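Local coordinates for protein transcobalamin-1 (Homo sapiens, PDB 4KKI) that binds vitamin B12 with femtomolar affinity, shields it from the acid of the stomach and carries it as a secreted transport glycoprotein, at residues H117-D120 against K121-K125; K125-A128 against E129-N132; Y145-S148 against L149-L152; A164-V167 against N168-P172; T244-A247 against M248-L251. One frame throughout, in Å; residues are numbered along the deposited sequence.

Interaction 1 of 5, residues H117-D120 against K121-K125; sequences HLID and KLENK
Glu123 leans back over the preceding turn of its helix, against Ile119 and Asp120. Glu123 CB lies 3.4 Å from the carbonyl O of Asp120, and Glu123 CG comes closer to the previous carbonyl, 3.2 Å from Ile119 O. That position follows from chi1 of -65°, which sets CG beside the backbone N and anti to the carbonyl carbon; beyond CG the chain is extended. CD is still within van der Waals range of Ile119 O, and the carboxylate then divides: OE1 faces the CA of Asp120, while Glu123 OE2 passes the methyl CG2 of Ile119 at 3.8 Å and accepts a hydrogen bond from the backbone N of Asn160. The turn beneath is the first of helix 118-135, one of the helices of the alpha6-alpha6 barrel, with His117 as N-cap residue. The His117 carbonyl O receives Lys121 N at 3.0 Å, and Leu118 O and Ile119 O receive Leu122 N and Glu123 N in the same i to i+4 pattern. Lys121 CG rests 3.4 Å from His117 O. Asp120 adds a second acid near Glu123, its OD1 4.5 Å from Glu123 OE2; the proximity is probably mildly unfavourable and may be eased by the bond to Asn160 N and by the N-terminal end of the helix. Cut back to an alanine here, the side chain could no longer meet the backbone N-H of Asn160, which would probably be left without its mate, and the contact on Ile119 CG2 would go. Leu122 packs on Asp150 and Leu154 of helix 144-156 and on Ile99 of helix 92-102.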
loop_
_atom_site.group_PDB
_atom_site.type_symbol
_atom_site.label_atom_id
_atom_site.label_comp_id
_atom_site.label_asym_id
_atom_site.label_seq_id
_atom_site.Cartn_x
_atom_site.Cartn_y
_atom_site.Cartn_z
ATOM N N HIS A 117 -9.611 -3.697 22.610
ATOM C CA HIS A 117 -9.695 -2.239 22.529
ATOM C C HIS A 117 -8.772 -1.662 21.456
ATOM O O HIS A 117 -8.061 -0.683 21.689
ATOM C CB HIS A 117 -9.419 -1.598 23.894
ATOM C CG HIS A 117 -10.516 -1.816 24.889
ATOM N ND1 HIS A 117 -11.432 -0.837 25.211
ATOM C CD2 HIS A 117 -10.856 -2.904 25.616
ATOM C CE1 HIS A 117 -12.283 -1.312 26.103
ATOM N NE2 HIS A 117 -11.957 -2.564 26.366
ATOM N N LEU A 118 -8.801 -2.274 20.277
ATOM C CA LEU A 118 -7.918 -1.888 19.183
ATOM C C LEU A 118 -8.246 -0.503 18.638
ATOM O O LEU A 118 -7.356 0.218 18.181
ATOM C CB LEU A 118 -7.973 -2.928 18.061
ATOM C CG LEU A 118 -7.553 -4.342 18.467
ATOM C CD1 LEU A 118 -7.515 -5.269 17.258
ATOM C CD2 LEU A 118 -6.205 -4.317 19.174
ATOM N N ILE A 119 -9.523 -0.139 18.681
ATOM C CA ILE A 119 -9.955 1.175 18.223
ATOM C C ILE A 119 -9.361 2.253 19.122
ATOM O O ILE A 119 -8.830 3.254 18.639
ATOM C CB ILE A 119 -11.493 1.294 18.207
ATOM C CG1 ILE A 119 -12.090 0.359 17.152
ATOM C CG2 ILE A 119 -11.921 2.725 17.930
ATOM C CD1 ILE A 119 -13.603 0.427 17.071
ATOM N N ASP A 120 -9.444 2.034 20.432
ATOM C CA ASP A 120 -8.848 2.948 21.398
ATOM C C ASP A 120 -7.343 3.055 21.173
ATOM O O ASP A 120 -6.775 4.146 21.233
ATOM C CB ASP A 120 -9.145 2.497 22.832
ATOM C CG ASP A 120 -10.610 2.643 23.200
ATOM O OD1 ASP A 120 -11.457 2.658 22.282
ATOM O OD2 ASP A 120 -10.918 2.740 24.406
ATOM N N LYS A 121 -6.705 1.921 20.900
ATOM C CA LYS A 121 -5.262 1.895 20.673
ATOM C C LYS A 121 -4.896 2.634 19.391
ATOM O O LYS A 121 -3.862 3.300 19.320
ATOM C CB LYS A 121 -4.741 0.456 20.633
ATOM C CG LYS A 121 -4.670 -0.215 21.997
ATOM C CD LYS A 121 -3.633 0.454 22.886
ATOM C CE LYS A 121 -3.694 -0.073 24.314
ATOM N NZ LYS A 121 -3.527 -1.551 24.385
ATOM N N LEU A 122 -5.754 2.515 18.384
ATOM C CA LEU A 122 -5.537 3.196 17.114
ATOM C C LEU A 122 -5.632 4.709 17.284
ATOM O O LEU A 122 -4.896 5.457 16.645
ATOM C CB LEU A 122 -6.539 2.713 16.063
ATOM C CG LEU A 122 -6.369 3.325 14.673
ATOM C CD1 LEU A 122 -4.977 3.038 14.128
ATOM C CD2 LEU A 122 -7.434 2.813 13.720
ATOM N N GLU A 123 -6.537 5.153 18.152
ATOM C CA GLU A 123 -6.683 6.576 18.442
ATOM C C GLU A 123 -5.400 7.151 19.033
ATOM O O GLU A 123 -4.991 8.261 18.693
ATOM C CB GLU A 123 -7.852 6.814 19.398
ATOM C CG GLU A 123 -9.206 6.464 18.811
ATOM C CD GLU A 123 -10.322 6.523 19.837
ATOM O OE1 GLU A 123 -10.053 6.918 20.990
ATOM O OE2 GLU A 123 -11.467 6.169 19.490
ATOM N N ASN A 124 -4.765 6.385 19.915
ATOM C CA ASN A 124 -3.512 6.806 20.524
ATOM C C ASN A 124 -2.364 6.806 19.517
ATOM O O ASN A 124 -1.583 7.755 19.455
ATOM C CB ASN A 124 -3.168 5.923 21.728
ATOM C CG ASN A 124 -4.218 5.994 22.820
ATOM O OD1 ASN A 124 -4.930 6.990 22.949
ATOM N ND2 ASN A 124 -4.320 4.932 23.613
ATOM N N LYS A 125 -2.269 5.740 18.728
ATOM C CA LYS A 125 -1.219 5.639 17.719
ATOM C C LYS A 125 -1.370 6.725 16.661
ATOM O O LYS A 125 -0.382 7.291 16.197
ATOM C CB LYS A 125 -1.212 4.252 17.072
ATOM C CG LYS A 125 -0.747 3.141 18.002
ATOM C CD LYS A 125 -0.670 1.806 17.280
ATOM C CE LYS A 125 -0.266 0.688 18.229
ATOM N NZ LYS A 125 1.079 0.925 18.817
#

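Interaction 2 of 5, residues K125-A128 against E129-N132; sequences KFQA and EIEN
The ring of Phe126 and the side chain of Ile130 meet because their first torsions swing them together: Phe126 CG is anti to its backbone N (chi1 171°), whereas Ile130 CG1 is anti to its carbonyl carbon (chi1 -59°). Ile130 CG1 comes over one face of the ring, offset toward the rim, and a bend at chi2 brings Ile130 CD1 to Phe126 CZ at 4.1 Å. The same CG1 of Ile130 sits 3.3 Å from Phe126 O, the carbonyl that accepts the Ile130 N-H. One residue further on, Gln127 and Glu131 cross at about a right angle, with Glu131 OE2 3.5 Å from Gln127 CG; amide and carboxylate planes are turned 72° apart. Glu131 N is bonded to Gln127 O at 2.9 Å. Glu129 CG lies 3.3 Å from Lys125 O, and a bend at chi2 turns the carboxylate away from this turn, where OE2 is held by the hydroxyls of Ser92 and Thr142, the latter a cobalamin-binding residue. Lys125 NZ likewise finds its partners elsewhere, in Val90 O and Leu87 O. This is the middle of helix 118-135: Phe126 faces helix 144-156 through Leu147, Asp150 and Val151, Ile130 packs on Glu165 and His169 of helix 163-169, and Lys125 lies against helix 92-102.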
loop_
_atom_site.group_PDB
_atom_site.type_symbol
_atom_site.label_atom_id
_atom_site.label_comp_id
_atom_site.label_asym_id
_atom_site.label_seq_id
_atom_site.Cartn_x
_atom_site.Cartn_y
_atom_site.Cartn_z
ATOM N N LYS A 125 -2.269 5.740 18.728
ATOM C CA LYS A 125 -1.219 5.639 17.719
ATOM C C LYS A 125 -1.370 6.725 16.661
ATOM O O LYS A 125 -0.382 7.291 16.197
ATOM C CB LYS A 125 -1.212 4.252 17.072
ATOM C CG LYS A 125 -0.747 3.141 18.002
ATOM C CD LYS A 125 -0.670 1.806 17.280
ATOM C CE LYS A 125 -0.266 0.688 18.229
ATOM N NZ LYS A 125 1.079 0.925 18.817
ATOM N N PHE A 126 -2.613 7.018 16.292
ATOM C CA PHE A 126 -2.886 8.075 15.326
ATOM C C PHE A 126 -2.507 9.438 15.896
ATOM O O PHE A 126 -1.977 10.291 15.185
ATOM C CB PHE A 126 -4.357 8.056 14.904
ATOM C CG PHE A 126 -4.762 9.237 14.068
ATOM C CD1 PHE A 126 -4.309 9.371 12.765
ATOM C CD2 PHE A 126 -5.603 10.209 14.582
ATOM C CE1 PHE A 126 -4.684 10.455 11.994
ATOM C CE2 PHE A 126 -5.981 11.296 13.816
ATOM C CZ PHE A 126 -5.520 11.419 12.521
ATOM N N GLN A 127 -2.772 9.635 17.184
ATOM C CA GLN A 127 -2.422 10.883 17.847
ATOM C C GLN A 127 -0.908 11.018 17.991
ATOM O O GLN A 127 -0.373 12.126 17.994
ATOM C CB GLN A 127 -3.102 10.981 19.215
ATOM C CG GLN A 127 -3.040 12.366 19.839
ATOM C CD GLN A 127 -3.768 13.414 19.014
ATOM O OE1 GLN A 127 -4.732 13.110 18.309
ATOM N NE2 GLN A 127 -3.305 14.656 19.097
ATOM N N ALA A 128 -0.221 9.886 18.107
ATOM C CA ALA A 128 1.234 9.890 18.183
ATOM C C ALA A 128 1.831 10.342 16.853
ATOM O O ALA A 128 2.852 11.029 16.823
ATOM C CB ALA A 128 1.759 8.515 18.569
ATOM N N GLU A 129 1.184 9.952 15.756
ATOM C CA GLU A 129 1.584 10.400 14.428
ATOM C C GLU A 129 1.474 11.917 14.344
ATOM O O GLU A 129 2.373 12.590 13.838
ATOM C CB GLU A 129 0.697 9.762 13.354
ATOM C CG GLU A 129 0.764 8.243 13.286
ATOM C CD GLU A 129 1.897 7.740 12.410
ATOM O OE1 GLU A 129 2.681 8.574 11.907
ATOM O OE2 GLU A 129 2.001 6.508 12.222
ATOM N N ILE A 130 0.364 12.444 14.852
ATOM C CA ILE A 130 0.107 13.880 14.848
ATOM C C ILE A 130 1.138 14.633 15.682
ATOM O O ILE A 130 1.686 15.647 15.247
ATOM C CB ILE A 130 -1.301 14.199 15.393
ATOM C CG1 ILE A 130 -2.373 13.499 14.556
ATOM C CG2 ILE A 130 -1.541 15.701 15.417
ATOM C CD1 ILE A 130 -2.418 13.956 13.114
ATOM N N GLU A 131 1.407 14.125 16.880
ATOM C CA GLU A 131 2.340 14.776 17.792
ATOM C C GLU A 131 3.773 14.689 17.279
ATOM O O GLU A 131 4.626 15.492 17.655
ATOM C CB GLU A 131 2.225 14.180 19.196
ATOM C CG GLU A 131 0.881 14.457 19.859
ATOM C CD GLU A 131 0.673 13.655 21.129
ATOM O OE1 GLU A 131 1.593 12.910 21.523
ATOM O OE2 GLU A 131 -0.416 13.770 21.730
ATOM N N ASN A 132 4.034 13.717 16.413
ATOM C CA ASN A 132 5.348 13.615 15.795
ATOM C C ASN A 132 5.525 14.667 14.705
ATOM O O ASN A 132 6.627 15.172 14.494
ATOM C CB ASN A 132 5.588 12.215 15.233
ATOM C CG ASN A 132 7.014 12.019 14.765
ATOM O OD1 ASN A 132 7.897 11.684 15.553
ATOM N ND2 ASN A 132 7.248 12.235 13.477
#

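Interaction 3 of 5, residues Y145-S148 against L149-L152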
loop_
_atom_site.group_PDB
_atom_site.type_symbol
_atom_site.label_atom_id
_atom_site.label_comp_id
_atom_site.label_asym_id
_atom_site.label_seq_id
_atom_site.Cartn_x
_atom_site.Cartn_y
_atom_site.Cartn_z
ATOM N N TYR A 145 0.122 7.583 3.864
ATOM C CA TYR A 145 -0.613 6.395 3.464
ATOM C C TYR A 145 -1.199 5.719 4.703
ATOM O O TYR A 145 -2.379 5.365 4.731
ATOM C CB TYR A 145 0.307 5.441 2.703
ATOM C CG TYR A 145 -0.368 4.208 2.154
ATOM C CD1 TYR A 145 -0.970 4.221 0.900
ATOM C CD2 TYR A 145 -0.387 3.024 2.880
ATOM C CE1 TYR A 145 -1.581 3.091 0.390
ATOM C CE2 TYR A 145 -0.995 1.891 2.379
ATOM C CZ TYR A 145 -1.591 1.928 1.135
ATOM O OH TYR A 145 -2.194 0.798 0.637
ATOM N N GLN A 146 -0.374 5.562 5.735
ATOM C CA GLN A 146 -0.831 4.982 6.994
ATOM C C GLN A 146 -1.756 5.941 7.733
ATOM O O GLN A 146 -2.740 5.522 8.345
ATOM C CB GLN A 146 0.353 4.597 7.884
ATOM C CG GLN A 146 1.243 3.522 7.285
ATOM C CD GLN A 146 2.144 2.863 8.309
ATOM O OE1 GLN A 146 1.854 2.871 9.506
ATOM N NE2 GLN A 146 3.244 2.284 7.843
ATOM N N LEU A 147 -1.440 7.230 7.666
ATOM C CA LEU A 147 -2.272 8.253 8.283
ATOM C C LEU A 147 -3.677 8.208 7.697
ATOM O O LEU A 147 -4.666 8.412 8.405
ATOM C CB LEU A 147 -1.665 9.638 8.071
ATOM C CG LEU A 147 -2.108 10.717 9.058
ATOM C CD1 LEU A 147 -1.500 10.459 10.429
ATOM C CD2 LEU A 147 -1.732 12.096 8.552
ATOM N N SER A 148 -3.757 7.930 6.399
ATOM C CA SER A 148 -5.040 7.806 5.718
ATOM C C SER A 148 -5.730 6.522 6.149
ATOM O O SER A 148 -6.942 6.498 6.360
ATOM C CB SER A 148 -4.847 7.812 4.201
ATOM O OG SER A 148 -4.201 8.995 3.772
ATOM N N LEU A 149 -4.949 5.453 6.268
ATOM C CA LEU A 149 -5.459 4.192 6.791
ATOM C C LEU A 149 -6.037 4.397 8.189
ATOM O O LEU A 149 -7.076 3.832 8.527
ATOM C CB LEU A 149 -4.356 3.129 6.825
ATOM C CG LEU A 149 -4.005 2.422 5.515
ATOM C CD1 LEU A 149 -2.786 1.525 5.694
ATOM C CD2 LEU A 149 -5.190 1.613 5.023
ATOM N N ASP A 150 -5.362 5.218 8.991
ATOM C CA ASP A 150 -5.804 5.494 10.357
ATOM C C ASP A 150 -7.167 6.172 10.388
ATOM O O ASP A 150 -8.080 5.718 11.078
ATOM C CB ASP A 150 -4.780 6.361 11.089
ATOM C CG ASP A 150 -3.443 5.673 11.250
ATOM O OD1 ASP A 150 -3.412 4.425 11.257
ATOM O OD2 ASP A 150 -2.421 6.383 11.363
ATOM N N VAL A 151 -7.293 7.263 9.641
ATOM C CA VAL A 151 -8.547 8.000 9.574
ATOM C C VAL A 151 -9.664 7.120 9.019
ATOM O O VAL A 151 -10.785 7.136 9.526
ATOM C CB VAL A 151 -8.405 9.273 8.715
ATOM C CG1 VAL A 151 -9.747 9.979 8.572
ATOM C CG2 VAL A 151 -7.372 10.205 9.329
ATOM N N LEU A 152 -9.345 6.339 7.990
ATOM C CA LEU A 152 -10.320 5.453 7.363
ATOM C C LEU A 152 -10.890 4.452 8.363
ATOM O O LEU A 152 -12.107 4.292 8.469
ATOM C CB LEU A 152 -9.690 4.716 6.177
ATOM C CG LEU A 152 -10.553 3.682 5.446
ATOM C CD1 LEU A 152 -11.830 4.316 4.912
ATOM C CD2 LEU A 152 -9.765 3.026 4.317
#
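The Asp150 N-H bonds to the carbonyl O of Gln146 at 2.7 Å, the shortest of four i to i+4 backbone bonds in this part of helix 144-156. Val151 N to Leu147 O is longer but straighter, with an N-H...O angle of 167°. The Asp150 carboxylate folds back over the same Gln146 carbonyl, whose O faces the carboxylate carbon: Asp150 CG is 3.0 Å from Gln146 O. Asp150 OD1 and OD2 each stand 3.2 Å from Gln146 O, acceptors all, with no hydrogen bond between them. OD2 is instead hydrogen-bonded to Ser92 OG. A leucine in its place could not bond to Ser92 OG, and the Ser92 hydroxyl would probably be left to Glu129 alone and freer to turn. Gln146 points its amide into the cobalamin site, NE2 bonding to the ligand and OE1 receiving Ser91 OG and Gly93 N. Farther out, Tyr145 and Leu149 pack obliquely: Leu149 CD1 lies 3.8 Å from Tyr145 CE2. The ring gets there with CG anti to the backbone N (chi1 -176°), and its hydroxyl is probably hydrogen-bonded to Glu246 OE1. Leu149 CG also rests 3.5 Å from Tyr145 O. The turn therefore combines an apolar side with fixed polar groups, and its buried amide and carboxylate are both held by hydrogen bonds, as suits a helix whose first turn lines the vitamin site.

Interaction 4 of 5, residues A164-V167 against N168-P172; sequences AEVV and NHFTP
Two backbone N-H groups converge on the carbonyl O of Val166. Phe170 N donates to Val166 O at 2.9 Å, nearly along the C=O axis, and His169 N adds a weak bond to the same Val166 O at 3.3 Å. His169 N also donates to Glu165 O at 3.1 Å, so this one N-H is shared between two carbonyls. The Glu165 carbonyl O is touched a second time, at the edge of the imidazole and near its plane, by His169 CD2, 3.1 Å away. The side chains of Glu165 and His169 run side by side in the same direction, with Glu165 OE2 3.6 Å from His169 NE2 and the carboxylate turned 32° from the ring plane. Glu165 CG meets the edge of that ring, in its plane, while Asn168 CB lies over one face. A chi2 of 80° bends the glutamate and brings its carboxylate back beside the imidazole. Their closeness would be expected to favour a protonated histidine, although the two are near rather than closely paired. On the other flank, Val166 CG1 packs against Phe170 CD1 at 3.9 Å, and Phe170 CB rests 3.3 Å from Val166 O. The phenyl ring is set among Leu147, Ser148 and Val151 of helix 144-156, and Leu195 of helix 185-203 touches both Val166 and Phe170. Val167 borders the glycan on Asn216, and its carbonyl takes a hydrogen bond from Tyr220 OH. Helical geometry is lost at Phe170, where the chain passes into loop, making this the C-terminal end of a short helix, 163-169, of the alpha6-alpha6 barrel.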
loop_
_atom_site.group_PDB
_atom_site.type_symbol
_atom_site.label_atom_id
_atom_site.label_comp_id
_atom_site.label_asym_id
_atom_site.label_seq_id
_atom_site.Cartn_x
_atom_site.Cartn_y
_atom_site.Cartn_z
ATOM N N ALA A 164 -11.176 18.424 12.486
ATOM C CA ALA A 164 -10.335 19.605 12.344
ATOM C C ALA A 164 -8.891 19.188 12.107
ATOM O O ALA A 164 -8.179 19.803 11.313
ATOM C CB ALA A 164 -10.440 20.480 13.582
ATOM N N GLU A 165 -8.471 18.134 12.798
ATOM C CA GLU A 165 -7.134 17.581 12.630
ATOM C C GLU A 165 -6.951 17.085 11.199
ATOM O O GLU A 165 -5.889 17.253 10.602
ATOM C CB GLU A 165 -6.912 16.429 13.610
ATOM C CG GLU A 165 -5.486 16.300 14.112
ATOM C CD GLU A 165 -5.174 17.276 15.228
ATOM O OE1 GLU A 165 -5.654 17.055 16.360
ATOM O OE2 GLU A 165 -4.456 18.266 14.972
ATOM N N VAL A 166 -8.002 16.477 10.657
ATOM C CA VAL A 166 -7.987 15.972 9.289
ATOM C C VAL A 166 -7.883 17.112 8.279
ATOM O O VAL A 166 -7.042 17.083 7.379
ATOM C CB VAL A 166 -9.245 15.135 8.995
ATOM C CG1 VAL A 166 -9.319 14.783 7.520
ATOM C CG2 VAL A 166 -9.256 13.881 9.854
ATOM N N VAL A 167 -8.740 18.116 8.441
ATOM C CA VAL A 167 -8.715 19.306 7.597
ATOM C C VAL A 167 -7.351 19.989 7.662
ATOM O O VAL A 167 -6.848 20.507 6.663
ATOM C CB VAL A 167 -9.816 20.307 8.018
ATOM C CG1 VAL A 167 -9.730 21.589 7.199
ATOM C CG2 VAL A 167 -11.190 19.674 7.873
ATOM N N ASN A 168 -6.745 19.967 8.844
ATOM C CA ASN A 168 -5.462 20.620 9.059
ATOM C C ASN A 168 -4.301 19.930 8.338
ATOM O O ASN A 168 -3.431 20.597 7.781
ATOM C CB ASN A 168 -5.165 20.719 10.559
ATOM C CG ASN A 168 -4.301 21.916 10.906
ATOM O OD1 ASN A 168 -4.692 22.763 11.708
ATOM N ND2 ASN A 168 -3.118 21.991 10.305
ATOM N N HIS A 169 -4.298 18.601 8.336
ATOM C CA HIS A 169 -3.136 17.854 7.857
ATOM C C HIS A 169 -3.260 17.261 6.451
ATOM O O HIS A 169 -2.250 17.012 5.793
ATOM C CB HIS A 169 -2.763 16.751 8.853
ATOM C CG HIS A 169 -2.318 17.267 10.185
ATOM N ND1 HIS A 169 -1.091 17.863 10.380
ATOM C CD2 HIS A 169 -2.938 17.280 11.389
ATOM C CE1 HIS A 169 -0.972 18.219 11.647
ATOM N NE2 HIS A 169 -2.080 17.875 12.281
ATOM N N PHE A 170 -4.485 17.035 5.989
ATOM C CA PHE A 170 -4.689 16.329 4.723
ATOM C C PHE A 170 -4.766 17.229 3.489
ATOM O O PHE A 170 -5.191 16.785 2.423
ATOM C CB PHE A 170 -5.918 15.419 4.802
ATOM C CG PHE A 170 -5.656 14.108 5.490
ATOM C CD1 PHE A 170 -5.586 14.037 6.873
ATOM C CD2 PHE A 170 -5.479 12.947 4.753
ATOM C CE1 PHE A 170 -5.342 12.832 7.509
ATOM C CE2 PHE A 170 -5.235 11.740 5.383
ATOM C CZ PHE A 170 -5.167 11.682 6.764
ATOM N N THR A 171 -4.353 18.484 3.638
ATOM C CA THR A 171 -4.296 19.420 2.517
ATOM C C THR A 171 -3.456 18.853 1.375
ATOM O O THR A 171 -2.320 18.434 1.587
ATOM C CB THR A 171 -3.683 20.761 2.945
ATOM O OG1 THR A 171 -4.055 21.050 4.298
ATOM C CG2 THR A 171 -4.159 21.883 2.031
ATOM N N PRO A 172 -4.013 18.846 0.156
ATOM C CA PRO A 172 -3.376 18.260 -1.030
ATOM C C PRO A 172 -1.986 18.821 -1.335
ATOM O O PRO A 172 -1.220 18.184 -2.058
ATOM C CB PRO A 172 -4.343 18.625 -2.158
ATOM C CG PRO A 172 -5.658 18.766 -1.484
ATOM C CD PRO A 172 -5.354 19.370 -0.150
#

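Interaction 5 of 5, residues T244-A247 against M248-L251; sequences TGEA and MQAL
Met248 N to Thr244 O, at 2.8 Å, opens a run of i to i+4 backbone bonds in which only Gln249 N to Gly245 O is weak. This is the start of helix 244-252, a helix of the alpha6-alpha6 barrel whose first eight residues are buried, near bound cobalamin. Met248 CG comes within 3.1 Å of Thr244 O because chi1 of -66° sets it beside the backbone N, and from there SD and CG both approach the Thr244 methyl CG2, the two chains crossing at a slant. Thr244 OG1 is bonded to Asn240 O and Ile238 N. Glu246 and Gln249 lie side by side, pointing the same way, with Gln249 NE2 4.1 Å from Glu246 CG and carboxylate and amide planes 84° apart. Their polar ends are linked through water: one molecule donates to Glu246 OE2 at 2.9 Å and accepts a weak bond from Gln249 NE2. Glu246 OE1 is bonded outside the turn, to Tyr145, and Gln249 OE1 to Phe299 N, so both oxygens of the buried carboxylate are satisfied and the amide is fixed from its two ends. A second water accepts from Gln249 NE2 at 2.7 Å and donates weakly to the carbonyl O of Gly245.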
loop_
_atom_site.group_PDB
_atom_site.type_symbol
_atom_site.label_atom_id
_atom_site.label_comp_id
_atom_site.label_asym_id
_atom_site.label_seq_id
_atom_site.Cartn_x
_atom_site.Cartn_y
_atom_site.Cartn_z
ATOM N N THR A 244 -2.334 1.183 -9.170
ATOM C CA THR A 244 -3.552 1.285 -9.967
ATOM C C THR A 244 -4.791 0.757 -9.247
ATOM O O THR A 244 -5.865 1.359 -9.318
ATOM C CB THR A 244 -3.392 0.557 -11.308
ATOM O OG1 THR A 244 -2.351 1.185 -12.069
ATOM C CG2 THR A 244 -4.681 0.609 -12.100
ATOM N N GLY A 245 -4.635 -0.362 -8.548
ATOM C CA GLY A 245 -5.746 -1.014 -7.874
ATOM C C GLY A 245 -6.449 -0.120 -6.872
ATOM O O GLY A 245 -7.672 0.006 -6.888
ATOM N N GLU A 246 -5.673 0.513 -6.000
ATOM C CA GLU A 246 -6.246 1.394 -4.996
ATOM C C GLU A 246 -6.600 2.759 -5.581
ATOM O O GLU A 246 -7.463 3.460 -5.055
ATOM C CB GLU A 246 -5.324 1.503 -3.779
ATOM C CG GLU A 246 -5.112 0.157 -3.085
ATOM C CD GLU A 246 -4.379 0.262 -1.760
ATOM O OE1 GLU A 246 -3.515 1.151 -1.615
ATOM O OE2 GLU A 246 -4.675 -0.552 -0.857
ATOM N N ALA A 247 -5.955 3.124 -6.686
ATOM C CA ALA A 247 -6.343 4.335 -7.402
ATOM C C ALA A 247 -7.751 4.165 -7.969
ATOM O O ALA A 247 -8.560 5.092 -7.921
ATOM C CB ALA A 247 -5.348 4.660 -8.504
ATOM N N MET A 248 -8.037 2.975 -8.494
ATOM C CA MET A 248 -9.373 2.650 -8.989
ATOM C C MET A 248 -10.423 2.780 -7.885
ATOM O O MET A 248 -11.499 3.330 -8.113
ATOM C CB MET A 248 -9.413 1.240 -9.594
ATOM C CG MET A 248 -8.576 1.058 -10.859
ATOM S SD MET A 248 -8.544 -0.649 -11.456
ATOM C CE MET A 248 -10.260 -0.889 -11.908
ATOM N N GLN A 249 -10.103 2.278 -6.692
ATOM C CA GLN A 249 -10.995 2.409 -5.541
ATOM C C GLN A 249 -11.322 3.871 -5.277
ATOM O O GLN A 249 -12.486 4.238 -5.105
ATOM C CB GLN A 249 -10.368 1.813 -4.279
ATOM C CG GLN A 249 -10.254 0.304 -4.264
ATOM C CD GLN A 249 -9.881 -0.222 -2.891
ATOM O OE1 GLN A 249 -10.371 0.270 -1.874
ATOM N NE2 GLN A 249 -9.002 -1.217 -2.854
ATOM N N ALA A 250 -10.283 4.699 -5.241
ATOM C CA ALA A 250 -10.442 6.129 -4.998
ATOM C C ALA A 250 -11.337 6.779 -6.051
ATOM O O ALA A 250 -12.190 7.603 -5.725
ATOM C CB ALA A 250 -9.085 6.811 -4.952
ATOM N N LEU A 251 -11.145 6.400 -7.312
ATOM C CA LEU A 251 -11.952 6.943 -8.399
ATOM C C LEU A 251 -13.371 6.374 -8.394
ATOM O O LEU A 251 -14.313 7.041 -8.828
ATOM C CB LEU A 251 -11.279 6.698 -9.755
ATOM C CG LEU A 251 -9.934 7.396 -9.987
ATOM C CD1 LEU A 251 -9.394 7.069 -11.368
ATOM C CD2 LEU A 251 -10.059 8.904 -9.804
HETATM O O HOH W 1 -8.232 -2.419 -5.097
HETATM O O HOH W 2 -6.621 -2.529 -1.639
#

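All five interactions lie on helices of the alpha domain, interaction 4 at the end of one. Interactions 1 and 2 are successive stretches of helix 118-135, their centres 11 Å apart and Lys125 common to both. Interaction 3, on the next helix, 144-156, touches both, as well as interaction 4 on helix 163-169 and interaction 5 on helix 244-252. Interaction 2 also meets interaction 4 through Ile130. Interaction 5, last along the chain, is joined to interaction 3 by a polar side-chain contact, centres 15 Å apart, but has no touch with interactions 1, 2 and 4. Helix 144-156 thus connects outer turns about 20 Å from the chain's centre to the cobalamin site.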